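Local structure of homoaconitase large subunit (Methanocaldococcus jannaschii, 4KP2) at residues 177-183 with 211-217; 401-407 with 419-424; 338-343 with 370-375; 191-195 with 291-296. The protein forms, with its small-subunit partner, an iron-sulfur hydro-lyase that interconverts (R)-homocitrate, cis-homoaconitate and homoisocitrate on the way to 2-oxosuberate. All blocks are in the same frame, centred on the assembly; numbering follows the deposited sequence.

Contact 1 (177-183 with 211-217)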
loop_
_atom_site.group_PDB
_atom_site.type_symbol
_atom_site.label_atom_id
_atom_site.label_comp_id
_atom_site.label_asym_id
_atom_site.label_seq_id
_atom_site.Cartn_x
_atom_site.Cartn_y
_atom_site.Cartn_z
ATOM N N ARG A 177 4.234 18.731 35.148
ATOM C CA ARG A 177 5.620 18.343 34.933
ATOM C C ARG A 177 5.794 16.840 35.104
ATOM O O ARG A 177 5.364 16.267 36.104
ATOM C CB ARG A 177 6.529 19.088 35.908
ATOM C CG ARG A 177 7.942 18.544 35.986
ATOM C CD ARG A 177 8.783 18.968 34.799
ATOM N NE ARG A 177 10.150 18.471 34.922
ATOM C CZ ARG A 177 11.169 18.885 34.177
ATOM N NH1 ARG A 177 10.983 19.813 33.250
ATOM N NH2 ARG A 177 12.379 18.374 34.364
ATOM N N VAL A 178 6.424 16.207 34.121
ATOM C CA VAL A 178 6.672 14.772 34.174
ATOM C C VAL A 178 8.167 14.476 34.106
ATOM O O VAL A 178 8.761 14.464 33.028
ATOM C CB VAL A 178 5.948 14.029 33.035
ATOM C CG1 VAL A 178 6.191 12.531 33.139
ATOM C CG2 VAL A 178 4.459 14.331 33.071
ATOM N N ASP A 179 8.770 14.248 35.268
ATOM C CA ASP A 179 10.178 13.876 35.337
ATOM C C ASP A 179 10.338 12.370 35.196
ATOM O O ASP A 179 9.731 11.598 35.938
ATOM C CB ASP A 179 10.804 14.346 36.653
ATOM C CG ASP A 179 11.068 15.838 36.675
ATOM O OD1 ASP A 179 10.189 16.592 37.142
ATOM O OD2 ASP A 179 12.158 16.256 36.229
ATOM N N ILE A 180 11.157 11.954 34.238
ATOM C CA ILE A 180 11.415 10.538 34.020
ATOM C C ILE A 180 12.868 10.208 34.338
ATOM O O ILE A 180 13.780 10.611 33.618
ATOM C CB ILE A 180 11.099 10.127 32.574
ATOM C CG1 ILE A 180 9.691 10.586 32.189
ATOM C CG2 ILE A 180 11.233 8.623 32.408
ATOM C CD1 ILE A 180 9.297 10.225 30.777
ATOM N N VAL A 181 13.078 9.478 35.428
ATOM C CA VAL A 181 14.425 9.141 35.875
ATOM C C VAL A 181 14.605 7.635 36.027
ATOM O O VAL A 181 13.630 6.887 36.073
ATOM C CB VAL A 181 14.761 9.822 37.214
ATOM C CG1 VAL A 181 14.777 11.336 37.050
ATOM C CG2 VAL A 181 13.766 9.403 38.282
ATOM N N GLY A 182 15.858 7.200 36.110
ATOM C CA GLY A 182 16.175 5.789 36.230
ATOM C C GLY A 182 16.847 5.262 34.977
ATOM O O GLY A 182 17.152 6.027 34.062
ATOM N N LYS A 183 17.081 3.954 34.932
ATOM C CA LYS A 183 17.724 3.339 33.772
ATOM C C LYS A 183 17.168 1.961 33.426
ATOM O O LYS A 183 17.007 1.101 34.294
ATOM C CB LYS A 183 19.242 3.265 33.967
ATOM C CG LYS A 183 19.964 4.561 33.642
ATOM C CD LYS A 183 19.772 4.938 32.181
ATOM C CE LYS A 183 20.035 6.416 31.951
ATOM N NZ LYS A 183 19.046 7.263 32.676
ATOM N N GLU A 211 5.059 18.528 30.296
ATOM C CA GLU A 211 6.473 18.873 30.245
ATOM C C GLU A 211 7.340 17.706 30.699
ATOM O O GLU A 211 7.434 17.417 31.893
ATOM C CB GLU A 211 6.760 20.107 31.102
ATOM C CG GLU A 211 8.219 20.528 31.117
ATOM C CD GLU A 211 8.445 21.834 31.853
ATOM O OE1 GLU A 211 7.475 22.607 32.002
ATOM O OE2 GLU A 211 9.589 22.084 32.286
ATOM N N TYR A 212 7.971 17.036 29.740
ATOM C CA TYR A 212 8.834 15.904 30.048
ATOM C C TYR A 212 10.239 16.363 30.419
ATOM O O TYR A 212 10.807 17.246 29.776
ATOM C CB TYR A 212 8.904 14.937 28.865
ATOM C CG TYR A 212 7.576 14.330 28.476
ATOM C CD1 TYR A 212 7.056 13.244 29.169
ATOM C CD2 TYR A 212 6.848 14.836 27.407
ATOM C CE1 TYR A 212 5.844 12.683 28.813
ATOM C CE2 TYR A 212 5.637 14.284 27.043
ATOM C CZ TYR A 212 5.140 13.207 27.748
ATOM O OH TYR A 212 3.932 12.658 27.383
ATOM N N GLY A 213 10.793 15.752 31.459
ATOM C CA GLY A 213 12.142 16.057 31.896
ATOM C C GLY A 213 12.774 14.865 32.584
ATOM O O GLY A 213 12.172 13.794 32.664
ATOM N N GLY A 214 13.990 15.047 33.083
ATOM C CA GLY A 214 14.685 13.983 33.779
ATOM C C GLY A 214 15.834 13.411 32.973
ATOM O O GLY A 214 16.014 13.748 31.803
ATOM N N GLU A 215 16.606 12.537 33.609
ATOM C CA GLU A 215 17.794 11.956 32.993
ATOM C C GLU A 215 17.463 11.081 31.786
ATOM O O GLU A 215 18.250 10.989 30.844
ATOM C CB GLU A 215 18.586 11.155 34.031
ATOM C CG GLU A 215 17.775 10.080 34.737
ATOM C CD GLU A 215 18.497 9.503 35.939
ATOM O OE1 GLU A 215 18.008 8.504 36.506
ATOM O OE2 GLU A 215 19.552 10.053 36.320
ATOM N N VAL A 216 16.297 10.442 31.816
ATOM C CA VAL A 216 15.875 9.573 30.724
ATOM C C VAL A 216 15.530 10.384 29.479
ATOM O O VAL A 216 15.994 10.082 28.380
ATOM C CB VAL A 216 14.667 8.707 31.122
ATOM C CG1 VAL A 216 14.220 7.846 29.951
ATOM C CG2 VAL A 216 15.011 7.841 32.322
ATOM N N VAL A 217 14.712 11.417 29.663
ATOM C CA VAL A 217 14.321 12.292 28.564
ATOM C C VAL A 217 15.536 13.036 28.017
ATOM O O VAL A 217 15.662 13.243 26.808
ATOM C CB VAL A 217 13.249 13.309 29.011
ATOM C CG1 VAL A 217 12.851 14.212 27.854
ATOM C CG2 VAL A 217 12.033 12.583 29.561
#

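Contact 2 (401-407 with 419-424)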
loop_
_atom_site.group_PDB
_atom_site.type_symbol
_atom_site.label_atom_id
_atom_site.label_comp_id
_atom_site.label_asym_id
_atom_site.label_seq_id
_atom_site.Cartn_x
_atom_site.Cartn_y
_atom_site.Cartn_z
ATOM N N LEU A 401 -2.603 -5.767 16.954
ATOM C CA LEU A 401 -1.565 -5.166 17.780
ATOM C C LEU A 401 -0.863 -4.077 16.982
ATOM O O LEU A 401 -0.169 -4.363 16.007
ATOM C CB LEU A 401 -0.555 -6.219 18.234
ATOM C CG LEU A 401 0.611 -5.690 19.071
ATOM C CD1 LEU A 401 0.109 -5.089 20.372
ATOM C CD2 LEU A 401 1.621 -6.787 19.346
ATOM N N SER A 402 -1.043 -2.829 17.398
ATOM C CA SER A 402 -0.536 -1.698 16.631
ATOM C C SER A 402 0.488 -0.862 17.392
ATOM O O SER A 402 0.553 -0.901 18.621
ATOM C CB SER A 402 -1.693 -0.806 16.176
ATOM O OG SER A 402 -1.216 0.310 15.449
ATOM N N THR A 403 1.288 -0.108 16.646
ATOM C CA THR A 403 2.251 0.815 17.231
ATOM C C THR A 403 1.697 2.233 17.192
ATOM O O THR A 403 2.425 3.201 17.408
ATOM C CB THR A 403 3.599 0.780 16.492
ATOM O OG1 THR A 403 3.406 1.160 15.124
ATOM C CG2 THR A 403 4.202 -0.614 16.548
ATOM N N THR A 404 0.402 2.344 16.910
ATOM C CA THR A 404 -0.274 3.636 16.870
ATOM C C THR A 404 -0.540 4.178 18.270
ATOM O O THR A 404 -0.019 3.664 19.259
ATOM C CB THR A 404 -1.610 3.557 16.105
ATOM O OG1 THR A 404 -2.371 2.440 16.582
ATOM C CG2 THR A 404 -1.364 3.397 14.614
ATOM N N ASN A 405 -1.367 5.216 18.344
ATOM C CA ASN A 405 -1.657 5.871 19.613
ATOM C C ASN A 405 -3.125 5.792 20.023
ATOM O O ASN A 405 -3.473 6.104 21.163
ATOM C CB ASN A 405 -1.195 7.329 19.576
ATOM C CG ASN A 405 -1.539 8.016 18.270
ATOM O OD1 ASN A 405 -2.532 7.685 17.623
ATOM N ND2 ASN A 405 -0.712 8.974 17.871
ATOM N N ARG A 406 -3.982 5.376 19.095
ATOM C CA ARG A 406 -5.403 5.224 19.392
ATOM C C ARG A 406 -5.764 3.777 19.716
ATOM O O ARG A 406 -5.159 2.841 19.192
ATOM C CB ARG A 406 -6.266 5.743 18.242
ATOM C CG ARG A 406 -6.782 7.158 18.451
ATOM C CD ARG A 406 -5.715 8.195 18.151
ATOM N NE ARG A 406 -5.511 8.355 16.714
ATOM C CZ ARG A 406 -6.217 9.182 15.951
ATOM N NH1 ARG A 406 -7.175 9.927 16.487
ATOM N NH2 ARG A 406 -5.965 9.266 14.651
ATOM N N ASN A 407 -6.762 3.605 20.574
ATOM C CA ASN A 407 -7.115 2.290 21.089
ATOM C C ASN A 407 -8.627 2.121 21.203
ATOM O O ASN A 407 -9.121 1.098 21.679
ATOM C CB ASN A 407 -6.456 2.086 22.455
ATOM C CG ASN A 407 -6.493 0.647 22.914
ATOM O OD1 ASN A 407 -6.689 -0.264 22.112
ATOM N ND2 ASN A 407 -6.305 0.432 24.210
ATOM N N ILE A 419 -8.135 -3.750 19.631
ATOM C CA ILE A 419 -6.829 -3.172 19.333
ATOM C C ILE A 419 -5.932 -3.193 20.567
ATOM O O ILE A 419 -6.382 -2.905 21.673
ATOM C CB ILE A 419 -6.961 -1.717 18.840
ATOM C CG1 ILE A 419 -7.898 -1.641 17.634
ATOM C CG2 ILE A 419 -5.597 -1.132 18.491
ATOM C CD1 ILE A 419 -8.099 -0.239 17.114
ATOM N N TYR A 420 -4.666 -3.544 20.372
ATOM C CA TYR A 420 -3.680 -3.483 21.444
ATOM C C TYR A 420 -2.511 -2.601 21.017
ATOM O O TYR A 420 -2.064 -2.663 19.871
ATOM C CB TYR A 420 -3.180 -4.883 21.803
ATOM C CG TYR A 420 -4.181 -5.735 22.549
ATOM C CD1 TYR A 420 -5.250 -6.324 21.890
ATOM C CD2 TYR A 420 -4.048 -5.962 23.914
ATOM C CE1 TYR A 420 -6.165 -7.109 22.567
ATOM C CE2 TYR A 420 -4.958 -6.746 24.600
ATOM C CZ TYR A 420 -6.014 -7.316 23.921
ATOM O OH TYR A 420 -6.925 -8.097 24.595
ATOM N N LEU A 421 -2.021 -1.779 21.939
ATOM C CA LEU A 421 -0.923 -0.865 21.640
ATOM C C LEU A 421 0.375 -1.328 22.290
ATOM O O LEU A 421 0.393 -1.680 23.468
ATOM C CB LEU A 421 -1.262 0.549 22.112
ATOM C CG LEU A 421 -2.517 1.187 21.518
ATOM C CD1 LEU A 421 -2.751 2.560 22.124
ATOM C CD2 LEU A 421 -2.398 1.279 20.006
ATOM N N ALA A 422 1.460 -1.318 21.521
ATOM C CA ALA A 422 2.757 -1.750 22.028
ATOM C C ALA A 422 3.913 -1.156 21.228
ATOM O O ALA A 422 3.713 -0.307 20.359
ATOM C CB ALA A 422 2.844 -3.270 22.035
ATOM N N SER A 423 5.123 -1.612 21.537
ATOM C CA SER A 423 6.325 -1.142 20.861
ATOM C C SER A 423 6.574 -1.963 19.598
ATOM O O SER A 423 6.075 -3.082 19.484
ATOM C CB SER A 423 7.530 -1.243 21.799
ATOM O OG SER A 423 7.830 -2.593 22.103
ATOM N N PRO A 424 7.334 -1.403 18.639
ATOM C CA PRO A 424 7.698 -2.133 17.419
ATOM C C PRO A 424 8.393 -3.454 17.732
ATOM O O PRO A 424 8.224 -4.426 16.996
ATOM C CB PRO A 424 8.680 -1.187 16.731
ATOM C CG PRO A 424 8.269 0.159 17.182
ATOM C CD PRO A 424 7.799 -0.005 18.598
#

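Contact 3 (338-343 with 370-375)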
loop_
_atom_site.group_PDB
_atom_site.type_symbol
_atom_site.label_atom_id
_atom_site.label_comp_id
_atom_site.label_asym_id
_atom_site.label_seq_id
_atom_site.Cartn_x
_atom_site.Cartn_y
_atom_site.Cartn_z
ATOM N N LEU A 338 12.495 -9.771 13.469
ATOM C CA LEU A 338 11.801 -10.347 12.324
ATOM C C LEU A 338 12.810 -10.933 11.348
ATOM O O LEU A 338 12.443 -11.487 10.312
ATOM C CB LEU A 338 10.965 -9.280 11.622
ATOM C CG LEU A 338 9.591 -9.712 11.110
ATOM C CD1 LEU A 338 8.624 -9.878 12.270
ATOM C CD2 LEU A 338 9.061 -8.706 10.107
ATOM N N LYS A 339 14.085 -10.804 11.694
ATOM C CA LYS A 339 15.172 -11.243 10.832
ATOM C C LYS A 339 15.274 -12.762 10.795
ATOM O O LYS A 339 15.451 -13.408 11.828
ATOM C CB LYS A 339 16.491 -10.637 11.311
ATOM C CG LYS A 339 17.499 -10.362 10.210
ATOM C CD LYS A 339 18.428 -9.224 10.611
ATOM C CE LYS A 339 19.051 -9.471 11.980
ATOM N NZ LYS A 339 19.840 -8.299 12.451
ATOM N N GLY A 340 15.149 -13.327 9.598
ATOM C CA GLY A 340 15.279 -14.759 9.410
ATOM C C GLY A 340 13.988 -15.524 9.622
ATOM O O GLY A 340 13.818 -16.621 9.094
ATOM N N ARG A 341 13.077 -14.944 10.394
ATOM C CA ARG A 341 11.817 -15.605 10.714
ATOM C C ARG A 341 10.722 -15.244 9.717
ATOM O O ARG A 341 10.914 -14.399 8.843
ATOM C CB ARG A 341 11.369 -15.235 12.128
ATOM C CG ARG A 341 12.377 -15.580 13.209
ATOM C CD ARG A 341 12.523 -17.084 13.370
ATOM N NE ARG A 341 11.268 -17.712 13.776
ATOM C CZ ARG A 341 10.872 -17.841 15.038
ATOM N NH1 ARG A 341 11.630 -17.382 16.022
ATOM N NH2 ARG A 341 9.715 -18.428 15.315
ATOM N N GLU A 342 9.571 -15.896 9.856
ATOM C CA GLU A 342 8.410 -15.592 9.033
ATOM C C GLU A 342 7.232 -15.242 9.930
ATOM O O GLU A 342 7.164 -15.684 11.077
ATOM C CB GLU A 342 8.049 -16.784 8.146
ATOM C CG GLU A 342 9.165 -17.239 7.222
ATOM C CD GLU A 342 8.766 -18.427 6.370
ATOM O OE1 GLU A 342 7.551 -18.690 6.245
ATOM O OE2 GLU A 342 9.669 -19.100 5.829
ATOM N N VAL A 343 6.308 -14.444 9.407
ATOM C CA VAL A 343 5.124 -14.059 10.163
ATOM C C VAL A 343 4.211 -15.266 10.350
ATOM O O VAL A 343 3.982 -16.028 9.411
ATOM C CB VAL A 343 4.351 -12.926 9.462
ATOM C CG1 VAL A 343 3.140 -12.516 10.284
ATOM C CG2 VAL A 343 5.262 -11.733 9.229
ATOM N N ILE A 370 13.775 -7.615 4.661
ATOM C CA ILE A 370 13.490 -8.493 5.789
ATOM C C ILE A 370 11.990 -8.568 6.064
ATOM O O ILE A 370 11.459 -9.631 6.386
ATOM C CB ILE A 370 14.222 -8.022 7.060
ATOM C CG1 ILE A 370 15.725 -7.908 6.794
ATOM C CG2 ILE A 370 13.955 -8.970 8.218
ATOM C CD1 ILE A 370 16.519 -7.429 7.983
ATOM N N PHE A 371 11.314 -7.431 5.932
ATOM C CA PHE A 371 9.869 -7.371 6.123
ATOM C C PHE A 371 9.141 -8.199 5.071
ATOM O O PHE A 371 8.277 -9.013 5.398
ATOM C CB PHE A 371 9.379 -5.922 6.074
ATOM C CG PHE A 371 9.792 -5.102 7.261
ATOM C CD1 PHE A 371 9.831 -5.663 8.527
ATOM C CD2 PHE A 371 10.142 -3.771 7.111
ATOM C CE1 PHE A 371 10.209 -4.912 9.623
ATOM C CE2 PHE A 371 10.521 -3.013 8.203
ATOM C CZ PHE A 371 10.556 -3.583 9.460
ATOM N N VAL A 372 9.495 -7.985 3.808
ATOM C CA VAL A 372 8.852 -8.682 2.700
ATOM C C VAL A 372 9.139 -10.181 2.738
ATOM O O VAL A 372 8.258 -10.995 2.457
ATOM C CB VAL A 372 9.287 -8.105 1.335
ATOM C CG1 VAL A 372 8.511 -8.767 0.207
ATOM C CG2 VAL A 372 9.078 -6.602 1.307
ATOM N N LYS A 373 10.372 -10.540 3.087
ATOM C CA LYS A 373 10.748 -11.945 3.232
ATOM C C LYS A 373 9.908 -12.615 4.311
ATOM O O LYS A 373 9.477 -13.758 4.159
ATOM C CB LYS A 373 12.231 -12.078 3.578
ATOM C CG LYS A 373 13.174 -11.814 2.417
ATOM C CD LYS A 373 14.613 -11.729 2.902
ATOM C CE LYS A 373 15.556 -11.328 1.779
ATOM N NZ LYS A 373 15.591 -12.345 0.692
ATOM N N ALA A 374 9.674 -11.890 5.400
ATOM C CA ALA A 374 8.869 -12.403 6.501
ATOM C C ALA A 374 7.402 -12.503 6.101
ATOM O O ALA A 374 6.642 -13.274 6.687
ATOM C CB ALA A 374 9.028 -11.525 7.729
ATOM N N GLY A 375 7.006 -11.719 5.103
ATOM C CA GLY A 375 5.651 -11.775 4.587
ATOM C C GLY A 375 4.799 -10.586 4.983
ATOM O O GLY A 375 3.572 -10.672 5.014
#

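Contact 4 (191-195 with 291-296)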
loop_
_atom_site.group_PDB
_atom_site.type_symbol
_atom_site.label_atom_id
_atom_site.label_comp_id
_atom_site.label_asym_id
_atom_site.label_seq_id
_atom_site.Cartn_x
_atom_site.Cartn_y
_atom_site.Cartn_z
ATOM N N ASP A 191 7.139 2.238 25.492
ATOM C CA ASP A 191 6.897 1.601 26.780
ATOM C C ASP A 191 6.890 2.647 27.889
ATOM O O ASP A 191 6.161 2.522 28.873
ATOM C CB ASP A 191 7.963 0.544 27.072
ATOM C CG ASP A 191 7.959 -0.585 26.062
ATOM O OD1 ASP A 191 7.100 -1.485 26.178
ATOM O OD2 ASP A 191 8.820 -0.576 25.156
ATOM N N ILE A 192 7.709 3.678 27.720
ATOM C CA ILE A 192 7.814 4.746 28.705
ATOM C C ILE A 192 6.587 5.651 28.686
ATOM O O ILE A 192 5.996 5.929 29.729
ATOM C CB ILE A 192 9.078 5.590 28.474
ATOM C CG1 ILE A 192 10.325 4.729 28.672
ATOM C CG2 ILE A 192 9.106 6.780 29.415
ATOM C CD1 ILE A 192 11.606 5.402 28.244
ATOM N N VAL A 193 6.200 6.103 27.496
ATOM C CA VAL A 193 5.065 7.010 27.362
ATOM C C VAL A 193 3.750 6.316 27.717
ATOM O O VAL A 193 2.800 6.961 28.164
ATOM C CB VAL A 193 4.990 7.641 25.950
ATOM C CG1 VAL A 193 4.576 6.609 24.913
ATOM C CG2 VAL A 193 4.036 8.825 25.947
ATOM N N LEU A 194 3.702 5.000 27.534
ATOM C CA LEU A 194 2.536 4.224 27.935
ATOM C C LEU A 194 2.446 4.155 29.454
ATOM O O LEU A 194 1.358 4.071 30.016
ATOM C CB LEU A 194 2.583 2.815 27.344
ATOM C CG LEU A 194 2.110 2.654 25.899
ATOM C CD1 LEU A 194 2.257 1.211 25.449
ATOM C CD2 LEU A 194 0.668 3.117 25.758
ATOM N N ARG A 195 3.598 4.189 30.115
ATOM C CA ARG A 195 3.633 4.175 31.572
ATOM C C ARG A 195 3.164 5.520 32.113
ATOM O O ARG A 195 2.582 5.602 33.195
ATOM C CB ARG A 195 5.044 3.874 32.072
ATOM C CG ARG A 195 5.128 3.634 33.568
ATOM C CD ARG A 195 4.360 2.381 33.957
ATOM N NE ARG A 195 4.377 2.152 35.398
ATOM C CZ ARG A 195 3.474 2.642 36.240
ATOM N NH1 ARG A 195 2.479 3.392 35.784
ATOM N NH2 ARG A 195 3.564 2.382 37.537
ATOM N N MET A 291 11.032 -1.805 35.535
ATOM C CA MET A 291 9.725 -1.771 34.894
ATOM C C MET A 291 9.658 -2.751 33.730
ATOM O O MET A 291 10.597 -2.856 32.941
ATOM C CB MET A 291 9.416 -0.357 34.398
ATOM C CG MET A 291 8.051 -0.209 33.748
ATOM S SD MET A 291 7.852 1.373 32.911
ATOM C CE MET A 291 9.087 1.229 31.621
ATOM N N GLU A 292 8.543 -3.468 33.627
ATOM C CA GLU A 292 8.322 -4.376 32.510
ATOM C C GLU A 292 7.913 -3.594 31.270
ATOM O O GLU A 292 7.644 -2.394 31.343
ATOM C CB GLU A 292 7.235 -5.398 32.849
ATOM C CG GLU A 292 7.554 -6.292 34.034
ATOM C CD GLU A 292 6.529 -7.397 34.219
ATOM O OE1 GLU A 292 5.754 -7.335 35.196
ATOM O OE2 GLU A 292 6.499 -8.327 33.385
ATOM N N GLU A 293 7.868 -4.277 30.132
ATOM C CA GLU A 293 7.404 -3.662 28.895
ATOM C C GLU A 293 5.892 -3.464 28.932
ATOM O O GLU A 293 5.182 -4.175 29.644
ATOM C CB GLU A 293 7.828 -4.498 27.687
ATOM C CG GLU A 293 9.274 -4.272 27.272
ATOM C CD GLU A 293 9.918 -5.515 26.699
ATOM O OE1 GLU A 293 10.182 -6.455 27.477
ATOM O OE2 GLU A 293 10.161 -5.553 25.475
ATOM N N GLN A 294 5.400 -2.499 28.163
ATOM C CA GLN A 294 4.015 -2.060 28.293
ATOM C C GLN A 294 3.159 -2.320 27.052
ATOM O O GLN A 294 3.538 -1.964 25.936
ATOM C CB GLN A 294 3.975 -0.573 28.655
ATOM C CG GLN A 294 4.827 -0.203 29.863
ATOM C CD GLN A 294 4.348 -0.852 31.147
ATOM O OE1 GLN A 294 3.326 -0.460 31.713
ATOM N NE2 GLN A 294 5.086 -1.851 31.614
ATOM N N VAL A 295 2.003 -2.945 27.264
ATOM C CA VAL A 295 1.020 -3.167 26.208
ATOM C C VAL A 295 -0.372 -2.687 26.630
ATOM O O VAL A 295 -0.951 -3.206 27.585
ATOM C CB VAL A 295 0.930 -4.655 25.826
ATOM C CG1 VAL A 295 -0.223 -4.888 24.858
ATOM C CG2 VAL A 295 2.245 -5.132 25.229
ATOM N N ALA A 296 -0.905 -1.702 25.912
ATOM C CA ALA A 296 -2.214 -1.137 26.236
ATOM C C ALA A 296 -3.362 -2.005 25.723
ATOM O O ALA A 296 -3.374 -2.409 24.561
ATOM C CB ALA A 296 -2.334 0.277 25.691
#

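Contact 1 (177-183 with 211-217)
Ile180 packs against Val216, Val217 and Tyr212 on the tight side of this contact. Ile180 CG2 meets Val216 CB at 3.7 Å. CG1 lies beside the backbone N (chi1 -51°), and the extended chain carries Ile180 CD1 to Val217 CG2 at 3.8 Å. CD1 also reaches the CD1 corner of the Tyr212 ring. Ile192, from helix 189-200, closes over Ile180 and Val216. Strands 177-180 and 211-213 run parallel, their axes 4.6 Å apart at closest, in a beta-alpha-beta unit with helix 189-200 as the crossover. Backbone bonds from Val178 N to Glu211 O, Gly213 N to Val178 O and Ile180 N to Gly213 O join them. Another, Val216 N to Ile180 O, ties in the first turn of helix 215-219. The face with Arg177, Asp179 and Glu211 is polar; Arg177 and Asp179 are partly exposed, Glu211 is buried. Arg177 grips Asp179 side-on through NE and NH2, meeting both oxygens from above the carboxylate plane. At the guanidinium edge, Arg177 NH1 makes a weak, bent bond to Glu211 OE2 (2.8 Å, 128°), within a salt bridge. Gly213 CA sits 3.4 Å from Arg177 NH2, over one guanidinium face. At the exposed end, Glu215 OE1 accepts Gly182 N through its anti lone pair, and Lys183 NZ bonds Gly182 O.

Contact 2 (401-407 with 419-424)
Leu421 fills the inside of the 403-407 loop, while its backbone pairs with Ser402. Strands 401-402 and 419-421 are parallel neighbours in a five-stranded sheet of order 3-2-1-4-5, and strand 418-421 is its outermost strand within the chain. Ser402 N bonds Tyr420 O at 2.7 Å, with the donor nearly along the C=O axis. Ala422 N returns a bond to Ser402 O. On one face, Leu401 CD1 touches Tyr420 CB at 3.6 Å and Ala422 CB. On the other, Leu421 CD2 touches Thr404 O and Arg406 O, and Leu421 CD1 lies by Asn405 O and Asn407 CB (3.7 Å). Its CG lies beside the backbone N (chi1 -59°); with chi2 near 180°, this sets both methyls against the loop. Further out, polar bonds hold this loop. Lys190 NZ binds Thr403 O and, more weakly, Thr404 O. Asn405 ND2 bonds Asn230 OD1, and Asn407 ND2 bonds His300 O. The loop adjoins the predicted [4Fe-4S] site: the Thr404 side chain is about 4 Å from that of Cys386 and the Asn405 side chain about 5 Å from that of Cys323, nearest atoms in each case. Within the loop, Thr404 OG1 shares a 2.7 Å hydrogen bond with Ser402 OG.

Contact 3 (338-343 with 370-375)
Leu338 and Phe371 meet at about a right angle, with a leucine methyl at the edge of the ring. The contact joins two successive crossover connections of the parallel sheet in an alpha-beta-alpha sandwich: the loop that leaves helix 328-338 for strand 348-351, and the last turn of helix 367-374, which ends in a Schellman motif and leads on to strand 377-378. Leu338 CD2 lies near the plane of the Phe371 ring, 3.5 Å from Phe371 CD1, and it does not cover a face. The same methyl, Leu338 CD2, touches Ala374 CB at 3.7 Å, so it sits between the ring edge and the alanine. Phe371 starts out away from the loop. Its CG lies beside the backbone N (chi1 -70°), and the end of the side chain comes back to Leu338. Around the pair, Leu349 and Val432 pack on Leu338, and Val351 and Ile378 on Phe371.

Ile370 and Lys339 cross at a slant nearer the surface. Ile370 CG2 rests against Leu338 O and Lys339 CA. Ile370 CD1 meets the aliphatic part of the lysine, 3.7 Å from Lys339 CD, while the lysine end leads away.

Ala374 CB fits against the loop, 3.6 Å from Arg341 O. Its carbonyl is turned to Val343, whose CG2 lies beside that oxygen. Gly375, with positive phi (107°), is the C-prime residue of the Schellman motif. Val372 and Lys373 of the helix pack on Leu360 of the second subunit. The one hydrogen bond between the segments runs from Val343 N to Ala374 O, 3.0 Å long and almost straight at 175°.

Contact 4 (191-195 with 291-296)
Gln294 lies across the helix turn 191-195 and meets it with CB, CG and OE1. Gln294 CB packs on Leu194 CB at 3.9 Å and also faces Asp191 O. Gln294 CG comes closer to the same carbonyl, 3.2 Å from Asp191 O. The chain then bends at chi2 (-64°), which turns the amide back along its own segment. Gln294 OE1 ends 3.8 Å from Arg195 CD, with the amide and guanidinium planes 25° apart. Gln294 NE2 bonds Glu292 O at 2.6 Å, approaching from above the carbonyl plane. This bond within the segment helps fix the rotation of the amide.

The backbone of Gln294 is held as well. Gln294 N gives a nearly straight bond (2.8 Å, 173°) to Asp191 OD1, which accepts through its anti lone pair. Asp191 OD2 bonds Ser188 OG, and this second bond helps fix the carboxylate. The helix is the crossover of the beta-alpha-beta unit made by strands 167-180 and 208-213. Strand 294-296 is weakly bonded and pairs antiparallel with strand 304-306. The contact therefore sets the crossover helix against the strand pair 294-296 and 304-306.

To one end, Leu194 CD2 meets Ala296 CB and its CD1 lies by Gln294 O. To the other, Arg195 and Met291 slide past each other in opposite directions. Met291 SD is 3.6 Å from Arg195 CG and near the plane of the guanidinium, at its edge. Arg195 NH1 forms a salt bridge with Glu199.

Contacts 2 and 4 are largely buried, whereas contacts 1 and 3 are partly so, and contact 3 lies farthest out. Contacts 1 and 4 share one beta-alpha-beta unit: contact 1 pairs its strands, contact 4 uses the other side of its helix, and Ile192 CG2 packs on Ile180 CD1 between them. Contact 4 passes on to contact 2 through a probable hydrogen bond from Ala296 N to Leu421 O. Contacts 1 and 2 are both parallel strand pairs. The first carries a salt-bridge network on its more open face, while the second is next to the predicted cluster ligands. Contact 3 relies mainly on apolar packing near the second subunit.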